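Local coordinates for carbohydrate kinase, pfkB family (Enterococcus faecalis, PDB 3KTN), which probably phosphorylates a sugar acid, 2-keto-3-deoxygluconate, as a magnesium-binding kinase of the ribokinase-like pfkB family, at residues A220-T223 with E224-R228; A180-M183 with R184-E188; L41-L44 with A45-L49; G66-A69 with L70-L73. One frame throughout, in Å; residues are numbered along the deposited sequence.

Contact 1 of 4, residues A220-T223 with E224-R228; sequences AQET and ELIQR
Thr-223 and Gln-227, one helical turn apart, lie alongside each other and point the same way. The methyl CG2 of Thr-223 does the touching, reaching the amide oxygen OE1 of Gln-227 at 3.1 Å. That methyl is anti to its own backbone nitrogen, while OG1 turns beside the nitrogen and bonds back to the carbonyl of Glu-219. The backbone bond from Gln-227 N to Thr-223 O, 2.9 Å long, joins the same two residues, and NE2 of Gln-227 is taken up by the carbonyl of Thr-258.

The close packing is at Ile-226, a buried residue whose CG1 rests 3.5 Å from the carbonyl O of Glu-222. Glu-222 bends at chi2 (61°), which brings OE1 within 3.6 Å of Ile-226 CD1, a carboxylate laid obliquely across an aliphatic tip. The more open side carries charge instead: Arg-228 NH1 meets Glu-224 OE1 at 2.9 Å in a salt bridge whose hydrogen bond is weak in angle.

The inner side of helix 218-233 is closed by its neighbours. Leu-225 and Ile-226 pack on Val-205 and Leu-204 of helix 201-206, and Tyr-257 of strand 250-257 meets Glu-222, Thr-223 and Ile-226.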
loop_
_atom_site.group_PDB
_atom_site.type_symbol
_atom_site.label_atom_id
_atom_site.label_comp_id
_atom_site.label_asym_id
_atom_site.label_seq_id
_atom_site.Cartn_x
_atom_site.Cartn_y
_atom_site.Cartn_z
ATOM N N ALA A 220 39.095 11.940 -33.996
ATOM C CA ALA A 220 40.124 11.139 -34.656
ATOM C C ALA A 220 40.865 10.240 -33.671
ATOM O O ALA A 220 41.052 9.051 -33.924
ATOM C CB ALA A 220 41.106 12.051 -35.372
ATOM N N GLN A 221 41.286 10.813 -32.550
ATOM C CA GLN A 221 41.996 10.053 -31.529
ATOM C C GLN A 221 41.070 8.983 -30.965
ATOM O O GLN A 221 41.450 7.817 -30.823
ATOM C CB GLN A 221 42.444 10.975 -30.395
ATOM C CG GLN A 221 43.097 10.243 -29.241
ATOM C CD GLN A 221 43.225 11.104 -28.005
ATOM O OE1 GLN A 221 43.929 12.113 -28.005
ATOM N NE2 GLN A 221 42.540 10.709 -26.937
ATOM N N GLU A 222 39.852 9.406 -30.640
ATOM C CA GLU A 222 38.825 8.536 -30.083
ATOM C C GLU A 222 38.587 7.321 -30.974
ATOM O O GLU A 222 38.664 6.177 -30.520
ATOM C CB GLU A 222 37.528 9.335 -29.920
ATOM C CG GLU A 222 36.359 8.564 -29.340
ATOM C CD GLU A 222 36.638 8.031 -27.951
ATOM O OE1 GLU A 222 37.405 7.053 -27.829
ATOM O OE2 GLU A 222 36.095 8.598 -26.980
ATOM N N THR A 223 38.303 7.578 -32.246
ATOM C CA THR A 223 38.046 6.520 -33.214
ATOM C C THR A 223 39.258 5.607 -33.438
ATOM O O THR A 223 39.111 4.389 -33.564
ATOM C CB THR A 223 37.618 7.112 -34.574
ATOM O OG1 THR A 223 36.477 7.961 -34.391
ATOM C CG2 THR A 223 37.260 6.003 -35.550
ATOM N N GLU A 224 40.453 6.193 -33.489
ATOM C CA GLU A 224 41.674 5.419 -33.706
ATOM C C GLU A 224 41.841 4.362 -32.619
ATOM O O GLU A 224 42.129 3.203 -32.909
ATOM C CB GLU A 224 42.898 6.349 -33.719
ATOM C CG GLU A 224 44.196 5.718 -34.229
ATOM C CD GLU A 224 44.826 4.728 -33.257
ATOM O OE1 GLU A 224 44.968 5.061 -32.060
ATOM O OE2 GLU A 224 45.192 3.618 -33.694
ATOM N N LEU A 225 41.658 4.769 -31.370
ATOM C CA LEU A 225 41.789 3.851 -30.248
ATOM C C LEU A 225 40.779 2.703 -30.295
ATOM O O LEU A 225 41.143 1.540 -30.111
ATOM C CB LEU A 225 41.638 4.613 -28.931
ATOM C CG LEU A 225 41.491 3.776 -27.656
ATOM C CD1 LEU A 225 42.519 2.664 -27.632
ATOM C CD2 LEU A 225 41.655 4.675 -26.446
ATOM N N ILE A 226 39.518 3.031 -30.556
ATOM C CA ILE A 226 38.454 2.032 -30.595
ATOM C C ILE A 226 38.529 1.057 -31.765
ATOM O O ILE A 226 38.365 -0.151 -31.581
ATOM C CB ILE A 226 37.064 2.720 -30.588
ATOM C CG1 ILE A 226 36.859 3.429 -29.250
ATOM C CG2 ILE A 226 35.960 1.697 -30.830
ATOM C CD1 ILE A 226 35.597 4.248 -29.169
ATOM N N GLN A 227 38.766 1.561 -32.967
ATOM C CA GLN A 227 38.845 0.671 -34.119
ATOM C C GLN A 227 40.113 -0.173 -34.070
ATOM O O GLN A 227 40.206 -1.206 -34.732
ATOM C CB GLN A 227 38.764 1.473 -35.417
ATOM C CG GLN A 227 37.453 2.225 -35.545
ATOM C CD GLN A 227 37.280 2.888 -36.888
ATOM O OE1 GLN A 227 38.137 3.657 -37.326
ATOM N NE2 GLN A 227 36.166 2.602 -37.551
ATOM N N ARG A 228 41.076 0.261 -33.264
ATOM C CA ARG A 228 42.328 -0.465 -33.099
ATOM C C ARG A 228 41.997 -1.672 -32.214
ATOM O O ARG A 228 42.356 -2.811 -32.526
ATOM C CB ARG A 228 43.360 0.434 -32.412
ATOM C CG ARG A 228 44.812 0.119 -32.740
ATOM C CD ARG A 228 45.731 1.177 -32.135
ATOM N NE ARG A 228 45.907 0.997 -30.697
ATOM C CZ ARG A 228 46.195 1.976 -29.845
ATOM N NH1 ARG A 228 46.332 3.221 -30.279
ATOM N NH2 ARG A 228 46.364 1.707 -28.558
HETATM O O HOH W 1 44.236 7.061 -30.857
#

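Contact 2 of 4, residues A180-M183 with R184-E188; sequences ALFM and RQQYE
Two first torsions arrange Phe-182 against Gln-186: CG of Phe-182 stands anti to the backbone N (chi1 -176°), whereas Gln-186 sets its CG beside its nitrogen and then folds at chi2 (-48°). The helix that carries them, 177-190, is the connecting helix of a beta-alpha-beta unit between the parallel strands 163-167 and 196-198, part of the large sheet of a ribokinase-like fold. The folded chain of Gln-186 brings its amide over one face of the Phe-182 ring, toward the rim, with the two planes 47° apart. Its CG also comes within 4.1 Å of Phe-182 CE2, so the aliphatic part shares in the contact, and Arg-147 of helix 144-159 touches both residues.

A second pair forms on the buried side. Selenomethionine Met-183 is bent at both chi2 and chi3, and this hooks its methyl back toward the ring of Tyr-187. That phenol is in turn held by a hydrogen bond from the backbone of Asn-169 and by an edge-to-face contact with Phe-166.

Toward the outer side, Arg-184 and Glu-188 form a salt bridge across one turn, weak at 3.4 Å between NH1 and OE2. On the buried side CE of Met-183 lies 3.3 Å from CE1 of Tyr-187.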
loop_
_atom_site.group_PDB
_atom_site.type_symbol
_atom_site.label_atom_id
_atom_site.label_comp_id
_atom_site.label_asym_id
_atom_site.label_seq_id
_atom_site.Cartn_x
_atom_site.Cartn_y
_atom_site.Cartn_z
ATOM N N ALA A 180 41.350 -5.103 -10.900
ATOM C CA ALA A 180 41.183 -4.567 -12.244
ATOM C C ALA A 180 42.085 -5.327 -13.210
ATOM O O ALA A 180 41.662 -5.709 -14.301
ATOM C CB ALA A 180 41.524 -3.083 -12.262
ATOM N N LEU A 181 43.330 -5.542 -12.798
ATOM C CA LEU A 181 44.294 -6.264 -13.619
ATOM C C LEU A 181 43.834 -7.699 -13.835
ATOM O O LEU A 181 43.946 -8.237 -14.936
ATOM C CB LEU A 181 45.672 -6.255 -12.953
ATOM C CG LEU A 181 46.348 -4.890 -12.805
ATOM C CD1 LEU A 181 47.651 -5.050 -12.039
ATOM C CD2 LEU A 181 46.601 -4.283 -14.181
ATOM N N PHE A 182 43.314 -8.317 -12.780
ATOM C CA PHE A 182 42.833 -9.688 -12.874
ATOM C C PHE A 182 41.711 -9.767 -13.899
ATOM O O PHE A 182 41.687 -10.670 -14.737
ATOM C CB PHE A 182 42.315 -10.176 -11.522
ATOM C CG PHE A 182 41.894 -11.618 -11.525
ATOM C CD1 PHE A 182 42.845 -12.632 -11.596
ATOM C CD2 PHE A 182 40.548 -11.964 -11.486
ATOM C CE1 PHE A 182 42.461 -13.971 -11.632
ATOM C CE2 PHE A 182 40.152 -13.299 -11.522
ATOM C CZ PHE A 182 41.111 -14.305 -11.596
HETATM N N MSE A 183 40.783 -8.820 -13.832
HETATM C CA MSE A 183 39.668 -8.806 -14.766
HETATM C C MSE A 183 40.138 -8.553 -16.185
HETATM O O MSE A 183 39.532 -9.034 -17.142
HETATM C CB MSE A 183 38.635 -7.761 -14.349
HETATM C CG MSE A 183 37.878 -8.158 -13.094
HETATM SE SE MSE A 183 37.372 -10.039 -13.133
HETATM C CE MSE A 183 36.239 -10.007 -14.699
ATOM N N ARG A 184 41.218 -7.791 -16.314
ATOM C CA ARG A 184 41.801 -7.499 -17.617
ATOM C C ARG A 184 42.089 -8.831 -18.306
ATOM O O ARG A 184 41.679 -9.067 -19.443
ATOM C CB ARG A 184 43.112 -6.727 -17.442
ATOM C CG ARG A 184 44.036 -6.793 -18.651
ATOM C CD ARG A 184 43.987 -5.521 -19.466
ATOM N NE ARG A 184 44.962 -4.539 -18.999
ATOM C CZ ARG A 184 46.252 -4.545 -19.329
ATOM N NH1 ARG A 184 46.733 -5.485 -20.135
ATOM N NH2 ARG A 184 47.059 -3.605 -18.856
ATOM N N GLN A 185 42.793 -9.698 -17.586
ATOM C CA GLN A 185 43.170 -11.014 -18.085
ATOM C C GLN A 185 41.974 -11.842 -18.535
ATOM O O GLN A 185 42.010 -12.476 -19.588
ATOM C CB GLN A 185 43.926 -11.782 -16.998
ATOM C CG GLN A 185 45.208 -11.116 -16.547
ATOM C CD GLN A 185 45.800 -11.778 -15.320
ATOM O OE1 GLN A 185 46.040 -12.986 -15.308
ATOM N NE2 GLN A 185 46.041 -10.989 -14.279
ATOM N N GLN A 186 40.914 -11.839 -17.731
ATOM C CA GLN A 186 39.726 -12.616 -18.058
ATOM C C GLN A 186 39.017 -12.077 -19.290
ATOM O O GLN A 186 38.530 -12.844 -20.113
ATOM C CB GLN A 186 38.781 -12.645 -16.859
ATOM C CG GLN A 186 39.513 -12.888 -15.547
ATOM C CD GLN A 186 40.492 -14.053 -15.624
ATOM O OE1 GLN A 186 41.475 -14.096 -14.885
ATOM N NE2 GLN A 186 40.219 -15.006 -16.508
ATOM N N TYR A 187 38.969 -10.758 -19.427
ATOM C CA TYR A 187 38.328 -10.155 -20.588
ATOM C C TYR A 187 39.145 -10.454 -21.846
ATOM O O TYR A 187 38.588 -10.748 -22.911
ATOM C CB TYR A 187 38.194 -8.640 -20.385
ATOM C CG TYR A 187 36.998 -8.228 -19.541
ATOM C CD1 TYR A 187 36.707 -8.867 -18.335
ATOM C CD2 TYR A 187 36.161 -7.191 -19.949
ATOM C CE1 TYR A 187 35.610 -8.483 -17.557
ATOM C CE2 TYR A 187 35.061 -6.799 -19.178
ATOM C CZ TYR A 187 34.793 -7.448 -17.985
ATOM O OH TYR A 187 33.712 -7.058 -17.226
ATOM N N GLU A 188 40.469 -10.393 -21.723
ATOM C CA GLU A 188 41.338 -10.662 -22.865
ATOM C C GLU A 188 41.133 -12.088 -23.357
ATOM O O GLU A 188 41.290 -12.372 -24.540
ATOM C CB GLU A 188 42.804 -10.418 -22.486
ATOM C CG GLU A 188 43.053 -8.982 -22.048
ATOM C CD GLU A 188 44.510 -8.672 -21.757
ATOM O OE1 GLU A 188 45.199 -9.522 -21.148
ATOM O OE2 GLU A 188 44.960 -7.563 -22.121
#

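Contact 3 of 4, residues L41-L44 with A45-L49; sequences LANL and AHFQL
Asn-43 and Phe-47 meet with the side-chain amide of the first laid over one face of the ring of the second, toward its rim. The planes are 38° apart, so the group leans over the ring and does not stack flat. CG of Asn-43 is 3.9 Å from Phe-47 CE2. Around this pair Tyr-288 and Phe-302 bring further rings to Phe-47, while Ala-281 and Ala-284 of helix 278-291 pack on Asn-43.

His-46 is turned quite differently, back along its own helix. With CG beside the backbone nitrogen (chi1 -87°), the ring offers ND1 to the carbonyl O of Ala-42 at 3.0 Å. The same oxygen accepts His-46 N, also at 3.0 Å, and the two donors come from opposite faces of the carbonyl plane; ND1 stands well above that plane. NE2 is engaged by the carboxylate of Glu-24 in the second subunit. With a carbonyl at one nitrogen and a carboxylate at the other, the imidazole would probably be drawn toward its protonated form.

Leu-44 and Leu-49 close the inner side, crossing at an angle, with CD2 of Leu-44 4.1 Å from CD1 of Leu-49; Ile-5 of strand 4-8 packs on both. Their backbones join as well, Leu-49 N to Leu-44 O at 3.1 Å, and Gln-48 N bonds to Ala-45 O at 2.9 Å. Gln-48 takes a positive phi, 74°, and the two bonds, one spanning the other, that end helix 36-46, with the two leucines touching beside them, make a Schellman motif.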
loop_
_atom_site.group_PDB
_atom_site.type_symbol
_atom_site.label_atom_id
_atom_site.label_comp_id
_atom_site.label_asym_id
_atom_site.label_seq_id
_atom_site.Cartn_x
_atom_site.Cartn_y
_atom_site.Cartn_z
ATOM N N LEU A 41 17.234 -9.702 -22.183
ATOM C CA LEU A 41 16.275 -10.607 -22.803
ATOM C C LEU A 41 14.824 -10.136 -22.678
ATOM O O LEU A 41 14.019 -10.338 -23.598
ATOM C CB LEU A 41 16.421 -12.012 -22.214
ATOM C CG LEU A 41 17.796 -12.672 -22.378
ATOM C CD1 LEU A 41 17.715 -14.115 -21.899
ATOM C CD2 LEU A 41 18.245 -12.606 -23.840
ATOM N N ALA A 42 14.493 -9.513 -21.547
ATOM C CA ALA A 42 13.136 -9.019 -21.324
ATOM C C ALA A 42 12.782 -7.975 -22.376
ATOM O O ALA A 42 11.708 -8.022 -22.973
ATOM C CB ALA A 42 13.009 -8.409 -19.924
ATOM N N ASN A 43 13.692 -7.033 -22.606
ATOM C CA ASN A 43 13.448 -5.987 -23.590
ATOM C C ASN A 43 13.366 -6.584 -24.998
ATOM O O ASN A 43 12.487 -6.222 -25.780
ATOM C CB ASN A 43 14.553 -4.929 -23.540
ATOM C CG ASN A 43 14.115 -3.612 -24.147
ATOM O OD1 ASN A 43 13.071 -3.533 -24.804
ATOM N ND2 ASN A 43 14.907 -2.568 -23.934
ATOM N N LEU A 44 14.287 -7.490 -25.320
ATOM C CA LEU A 44 14.293 -8.136 -26.634
ATOM C C LEU A 44 13.010 -8.959 -26.842
ATOM O O LEU A 44 12.478 -9.020 -27.950
ATOM C CB LEU A 44 15.534 -9.026 -26.780
ATOM C CG LEU A 44 16.869 -8.272 -26.867
ATOM C CD1 LEU A 44 18.033 -9.253 -26.891
ATOM C CD2 LEU A 44 16.877 -7.398 -28.116
ATOM N N ALA A 45 12.511 -9.586 -25.778
ATOM C CA ALA A 45 11.275 -10.361 -25.889
ATOM C C ALA A 45 10.129 -9.387 -26.166
ATOM O O ALA A 45 9.200 -9.697 -26.913
ATOM C CB ALA A 45 11.014 -11.146 -24.601
ATOM N N HIS A 46 10.196 -8.204 -25.566
ATOM C CA HIS A 46 9.164 -7.203 -25.796
ATOM C C HIS A 46 9.280 -6.642 -27.207
ATOM O O HIS A 46 8.337 -6.047 -27.726
ATOM C CB HIS A 46 9.256 -6.076 -24.762
ATOM C CG HIS A 46 8.489 -6.359 -23.509
ATOM N ND1 HIS A 46 8.813 -7.392 -22.657
ATOM C CD2 HIS A 46 7.367 -5.792 -23.003
ATOM C CE1 HIS A 46 7.922 -7.453 -21.683
ATOM N NE2 HIS A 46 7.034 -6.493 -21.874
ATOM N N PHE A 47 10.450 -6.825 -27.817
ATOM C CA PHE A 47 10.670 -6.377 -29.186
ATOM C C PHE A 47 10.257 -7.526 -30.107
ATOM O O PHE A 47 10.444 -7.471 -31.324
ATOM C CB PHE A 47 12.142 -6.013 -29.422
ATOM C CG PHE A 47 12.555 -4.692 -28.822
ATOM C CD1 PHE A 47 11.625 -3.674 -28.614
ATOM C CD2 PHE A 47 13.894 -4.442 -28.524
ATOM C CE1 PHE A 47 12.022 -2.422 -28.121
ATOM C CE2 PHE A 47 14.299 -3.196 -28.032
ATOM C CZ PHE A 47 13.358 -2.186 -27.831
ATOM N N GLN A 48 9.708 -8.572 -29.495
ATOM C CA GLN A 48 9.209 -9.748 -30.196
ATOM C C GLN A 48 10.220 -10.735 -30.778
ATOM O O GLN A 48 9.977 -11.340 -31.815
ATOM C CB GLN A 48 8.220 -9.319 -31.283
ATOM C CG GLN A 48 7.057 -8.511 -30.729
ATOM C CD GLN A 48 5.954 -8.300 -31.744
ATOM O OE1 GLN A 48 5.283 -9.248 -32.152
ATOM N NE2 GLN A 48 5.761 -7.051 -32.159
ATOM N N LEU A 49 11.352 -10.897 -30.107
ATOM C CA LEU A 49 12.343 -11.862 -30.547
ATOM C C LEU A 49 12.213 -13.014 -29.566
ATOM O O LEU A 49 11.712 -12.831 -28.457
ATOM C CB LEU A 49 13.754 -11.280 -30.470
ATOM C CG LEU A 49 14.055 -10.081 -31.366
ATOM C CD1 LEU A 49 15.521 -9.703 -31.219
ATOM C CD2 LEU A 49 13.741 -10.427 -32.814
#

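Contact 4 of 4, residues G66-A69 with L70-L73; sequences GKAA and LRKL
Leu-70 reaches back over Gly-66, with its CG 3.4 Å from the glycine carbonyl O that also accepts Leu-70 N at 3.1 Å. Beyond that oxygen the branched end of Leu-70 faces the interior, packing on Val-38 of helix 36-46, Leu-53 of strand 50-57 and Val-80 of strand 80-82.

Arg-71 comes next and does most of the side-chain work. Its chain bends at chi3 (-61°), and that turn lays the guanidinium flat against the preceding helical turn. One face of the group rests on Ala-68, NH2 lying 3.4 Å from Ala-68 CA, and Lys-67 O is set over the same face toward the rim. NH2 also touches the methyl CB of Ala-68, at 3.6 Å. NH1 makes a salt bridge to Asp-77 and NH2 bonds to the carbonyl of Lys-72 in the third subunit, while the carbonyl O of Arg-71 accepts a hydrogen bond from NE of Arg-71 of that subunit. The two partners of NH1 and NH2 should restrict the rotation of the guanidinium.

Lys-72 keeps only its base against the segment, CB sitting 3.5 Å from Ala-68 O. The rest runs out fully extended, and NZ binds the Glu-24 carbonyl of the second subunit.

Leu-73 closes the series over the carbonyl of Ala-69. Its N bonds to Ala-69 O at 3.1 Å, and its CG sits 3.2 Å from that same oxygen.

Helix 61-72 is thus the crossover helix of a beta-alpha-beta unit between the parallel strands 50-57 and 80-82, with one side on the sheet and another at subunit interfaces.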
loop_
_atom_site.group_PDB
_atom_site.type_symbol
_atom_site.label_atom_id
_atom_site.label_comp_id
_atom_site.label_asym_id
_atom_site.label_seq_id
_atom_site.Cartn_x
_atom_site.Cartn_y
_atom_site.Cartn_z
ATOM N N GLY A 66 11.052 -16.838 -9.246
ATOM C CA GLY A 66 11.989 -16.252 -10.189
ATOM C C GLY A 66 11.709 -16.711 -11.610
ATOM O O GLY A 66 11.722 -15.911 -12.539
ATOM N N LYS A 67 11.466 -18.005 -11.792
ATOM C CA LYS A 67 11.166 -18.518 -13.124
ATOM C C LYS A 67 9.844 -17.959 -13.634
ATOM O O LYS A 67 9.703 -17.692 -14.824
ATOM C CB LYS A 67 11.108 -20.045 -13.122
ATOM C CG LYS A 67 12.442 -20.698 -12.798
ATOM C CD LYS A 67 12.578 -22.043 -13.481
ATOM C CE LYS A 67 11.579 -23.051 -12.967
ATOM N NZ LYS A 67 11.763 -24.356 -13.676
ATOM N N ALA A 68 8.878 -17.787 -12.733
ATOM C CA ALA A 68 7.574 -17.238 -13.098
ATOM C C ALA A 68 7.766 -15.816 -13.635
ATOM O O ALA A 68 7.109 -15.413 -14.599
ATOM C CB ALA A 68 6.639 -17.220 -11.867
ATOM N N ALA A 69 8.670 -15.063 -13.006
ATOM C CA ALA A 69 8.957 -13.690 -13.427
ATOM C C ALA A 69 9.605 -13.671 -14.812
ATOM O O ALA A 69 9.316 -12.802 -15.632
ATOM C CB ALA A 69 9.876 -13.005 -12.418
ATOM N N LEU A 70 10.490 -14.624 -15.069
ATOM C CA LEU A 70 11.149 -14.700 -16.370
ATOM C C LEU A 70 10.103 -14.932 -17.458
ATOM O O LEU A 70 10.112 -14.264 -18.493
ATOM C CB LEU A 70 12.173 -15.836 -16.385
ATOM C CG LEU A 70 13.407 -15.705 -15.482
ATOM C CD1 LEU A 70 14.246 -16.976 -15.597
ATOM C CD2 LEU A 70 14.233 -14.499 -15.892
ATOM N N ARG A 71 9.195 -15.870 -17.220
ATOM C CA ARG A 71 8.144 -16.163 -18.194
ATOM C C ARG A 71 7.237 -14.941 -18.403
ATOM O O ARG A 71 6.912 -14.587 -19.536
ATOM C CB ARG A 71 7.307 -17.359 -17.728
ATOM C CG ARG A 71 8.077 -18.675 -17.624
ATOM C CD ARG A 71 7.114 -19.857 -17.445
ATOM N NE ARG A 71 6.311 -19.745 -16.227
ATOM C CZ ARG A 71 6.662 -20.247 -15.046
ATOM N NH1 ARG A 71 7.803 -20.908 -14.912
ATOM N NH2 ARG A 71 5.874 -20.078 -13.993
ATOM N N LYS A 72 6.834 -14.302 -17.307
ATOM C CA LYS A 72 5.981 -13.122 -17.383
ATOM C C LYS A 72 6.585 -12.077 -18.315
ATOM O O LYS A 72 5.874 -11.431 -19.087
ATOM C CB LYS A 72 5.791 -12.500 -15.993
ATOM C CG LYS A 72 4.990 -11.213 -16.037
ATOM C CD LYS A 72 4.804 -10.574 -14.679
ATOM C CE LYS A 72 3.903 -9.346 -14.804
ATOM N NZ LYS A 72 3.665 -8.677 -13.495
ATOM N N LEU A 73 7.899 -11.909 -18.220
ATOM C CA LEU A 73 8.629 -10.952 -19.046
ATOM C C LEU A 73 8.726 -11.406 -20.504
ATOM O O LEU A 73 9.128 -10.633 -21.369
ATOM C CB LEU A 73 10.037 -10.744 -18.482
ATOM C CG LEU A 73 10.074 -10.058 -17.117
ATOM C CD1 LEU A 73 11.457 -10.222 -16.479
ATOM C CD2 LEU A 73 9.699 -8.585 -17.295
#

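How the contacts relate
Along the chain the order is contact 3, contact 4, contact 2 and contact 1, each lying on a separate helix of the ribokinase-like fold. Contacts 3 and 4 are neighbours, their centres about 13 Å apart, and they touch: CE1 of His-46 lies 3.4 Å from Leu-73 O, and CB of Ala-42 packs on CB of Leu-73. Both also reach the second subunit through its Glu-24, so this part of the chain is tied to the assembly. Contacts 1 and 2, about 21 Å between centres, touch no other subunit. Contact 2 lies across the chain's centre from both contacts 3 and 4, its centre 31 to 33 Å from theirs.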